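PDB 2QRY: thiamine-binding periplasmic protein from Escherichia coli, which binds thiamine, thiamine phosphate and thiamine diphosphate with high affinity in the periplasm, serving the ThiBPQ ABC transporter that imports them. Local coordinates for residues Q263-F268 against P272-A277. Residues are numbered along the deposited sequence; the frame is centred on the assembly and turned at random.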
loop_
_atom_site.group_PDB
_atom_site.type_symbol
_atom_site.label_atom_id
_atom_site.label_comp_id
_atom_site.label_asym_id
_atom_site.label_seq_id
_atom_site.Cartn_x
_atom_site.Cartn_y
_atom_site.Cartn_z
ATOM N N GLN A 263 -8.576 20.309 -2.812
ATOM C CA GLN A 263 -9.106 20.134 -1.473
ATOM C C GLN A 263 -10.512 19.544 -1.462
ATOM O O GLN A 263 -10.890 18.853 -0.514
ATOM C CB GLN A 263 -9.044 21.471 -0.738
ATOM C CG GLN A 263 -7.619 21.998 -0.732
ATOM C CD GLN A 263 -7.442 23.317 -0.014
ATOM O OE1 GLN A 263 -8.089 24.313 -0.344
ATOM N NE2 GLN A 263 -6.545 23.336 0.969
ATOM N N LYS A 264 -11.281 19.803 -2.512
ATOM C CA LYS A 264 -12.621 19.245 -2.583
ATOM C C LYS A 264 -12.476 17.760 -2.889
ATOM O O LYS A 264 -13.326 16.949 -2.526
ATOM C CB LYS A 264 -13.458 19.943 -3.662
ATOM C CG LYS A 264 -13.724 21.412 -3.363
ATOM C CD LYS A 264 -15.070 21.880 -3.893
ATOM C CE LYS A 264 -15.125 21.906 -5.412
ATOM N NZ LYS A 264 -16.447 22.426 -5.889
ATOM N N PHE A 265 -11.380 17.405 -3.553
ATOM C CA PHE A 265 -11.133 16.007 -3.875
ATOM C C PHE A 265 -10.693 15.252 -2.629
ATOM O O PHE A 265 -11.075 14.102 -2.427
ATOM C CB PHE A 265 -10.067 15.878 -4.962
ATOM C CG PHE A 265 -9.694 14.456 -5.261
ATOM C CD1 PHE A 265 -8.641 13.844 -4.590
ATOM C CD2 PHE A 265 -10.435 13.712 -6.170
ATOM C CE1 PHE A 265 -8.335 12.513 -4.821
ATOM C CE2 PHE A 265 -10.139 12.380 -6.408
ATOM C CZ PHE A 265 -9.087 11.778 -5.731
ATOM N N LEU A 266 -9.894 15.904 -1.791
ATOM C CA LEU A 266 -9.411 15.285 -0.563
ATOM C C LEU A 266 -10.543 15.058 0.444
ATOM O O LEU A 266 -10.565 14.043 1.138
ATOM C CB LEU A 266 -8.307 16.142 0.066
ATOM C CG LEU A 266 -6.998 16.220 -0.739
ATOM C CD1 LEU A 266 -6.019 17.168 -0.060
ATOM C CD2 LEU A 266 -6.385 14.828 -0.875
ATOM N N GLN A 267 -11.482 15.999 0.518
ATOM C CA GLN A 267 -12.607 15.873 1.442
ATOM C C GLN A 267 -13.543 14.786 0.937
ATOM O O GLN A 267 -14.014 13.949 1.702
ATOM C CB GLN A 267 -13.372 17.198 1.542
ATOM C CG GLN A 267 -14.518 17.199 2.558
ATOM C CD GLN A 267 -14.034 17.121 3.999
ATOM O OE1 GLN A 267 -13.261 17.968 4.457
ATOM N NE2 GLN A 267 -14.496 16.104 4.724
ATOM N N PHE A 268 -13.804 14.817 -0.363
ATOM C CA PHE A 268 -14.677 13.849 -1.011
ATOM C C PHE A 268 -14.095 12.444 -0.917
ATOM O O PHE A 268 -14.812 11.444 -0.994
ATOM C CB PHE A 268 -14.875 14.262 -2.474
ATOM C CG PHE A 268 -15.275 13.139 -3.379
ATOM C CD1 PHE A 268 -14.308 12.393 -4.049
ATOM C CD2 PHE A 268 -16.615 12.817 -3.559
ATOM C CE1 PHE A 268 -14.672 11.340 -4.886
ATOM C CE2 PHE A 268 -16.992 11.765 -4.395
ATOM C CZ PHE A 268 -16.019 11.027 -5.059
ATOM N N PRO A 272 -18.359 8.743 1.683
ATOM C CA PRO A 272 -18.953 7.501 1.180
ATOM C C PRO A 272 -18.848 7.260 -0.324
ATOM O O PRO A 272 -18.567 6.142 -0.755
ATOM C CB PRO A 272 -20.405 7.605 1.642
ATOM C CG PRO A 272 -20.279 8.348 2.935
ATOM C CD PRO A 272 -19.307 9.447 2.566
ATOM N N ALA A 273 -19.083 8.291 -1.125
ATOM C CA ALA A 273 -19.016 8.131 -2.578
ATOM C C ALA A 273 -17.665 7.549 -2.998
ATOM O O ALA A 273 -17.564 6.822 -3.990
ATOM C CB ALA A 273 -19.244 9.473 -3.261
ATOM N N PHE A 274 -16.633 7.870 -2.225
ATOM C CA PHE A 274 -15.276 7.396 -2.487
ATOM C C PHE A 274 -15.087 6.044 -1.810
ATOM O O PHE A 274 -14.934 5.013 -2.466
ATOM C CB PHE A 274 -14.261 8.398 -1.915
ATOM C CG PHE A 274 -12.839 8.136 -2.325
ATOM C CD1 PHE A 274 -12.320 8.706 -3.485
ATOM C CD2 PHE A 274 -12.016 7.319 -1.553
ATOM C CE1 PHE A 274 -10.996 8.468 -3.870
ATOM C CE2 PHE A 274 -10.696 7.076 -1.927
ATOM C CZ PHE A 274 -10.184 7.653 -3.093
ATOM N N GLN A 275 -15.110 6.080 -0.481
ATOM C CA GLN A 275 -14.941 4.910 0.371
ATOM C C GLN A 275 -15.708 3.671 -0.073
ATOM O O GLN A 275 -15.213 2.557 0.046
ATOM C CB GLN A 275 -15.341 5.278 1.794
ATOM C CG GLN A 275 -14.449 6.337 2.412
ATOM C CD GLN A 275 -13.020 5.853 2.574
ATOM O OE1 GLN A 275 -12.102 6.333 1.902
ATOM N NE2 GLN A 275 -12.828 4.891 3.463
ATOM N N ASN A 276 -16.918 3.874 -0.579
ATOM C CA ASN A 276 -17.757 2.777 -1.039
ATOM C C ASN A 276 -17.123 1.989 -2.178
ATOM O O ASN A 276 -17.539 0.862 -2.461
ATOM C CB ASN A 276 -19.123 3.311 -1.494
ATOM C CG ASN A 276 -20.157 3.289 -0.390
ATOM O OD1 ASN A 276 -20.487 2.231 0.138
ATOM N ND2 ASN A 276 -20.679 4.458 -0.037
ATOM N N ALA A 277 -16.128 2.572 -2.840
ATOM C CA ALA A 277 -15.475 1.881 -3.950
ATOM C C ALA A 277 -14.150 1.250 -3.541
ATOM O O ALA A 277 -13.546 0.508 -4.316
ATOM C CB ALA A 277 -15.265 2.840 -5.118
#
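Phe268, in the last turn of helix 259-269, meets both Ala273 and Phe274 at the start of the short helix that follows it. The two phenylalanine side chains cross at about a right angle: CE1 of Phe268 lies 3.8 Å from CD1 of Phe274, reaching that ring at its edge and near its plane, while CB of Phe274 sits over one face of the Phe268 ring. With CG anti to the backbone N (chi1 157°), the ring of Phe268 is swung so that its far end comes close to the short helix. Its other flank, at CE2, comes within 3.4 Å of Ala273 CB; a methyl is small enough to suit so close an approach, at a position that remains largely exposed to solvent. The backbone joins in as well, since Phe268 O lies 3.2 Å from Phe274 CB and also makes a hydrogen bond with Ser271 OG, a polar tie in the connecting turn. Deeper in, Phe265 brings CZ to 4.3 Å from Phe274 CE1, a looser apolar touch. Phenylalanine suits the buried places of Phe265 and Phe274, which both touch Leu83 of strand 81-86, whereas the partly exposed Phe268 rests on Val43, Ala46 and Phe47 of helix 40-48. Between the two segments the side chains meet through carbon alone, which implies that apolar packing joins helix 259-269 to helix 272-275, away from the annotated thiamine-binding residues.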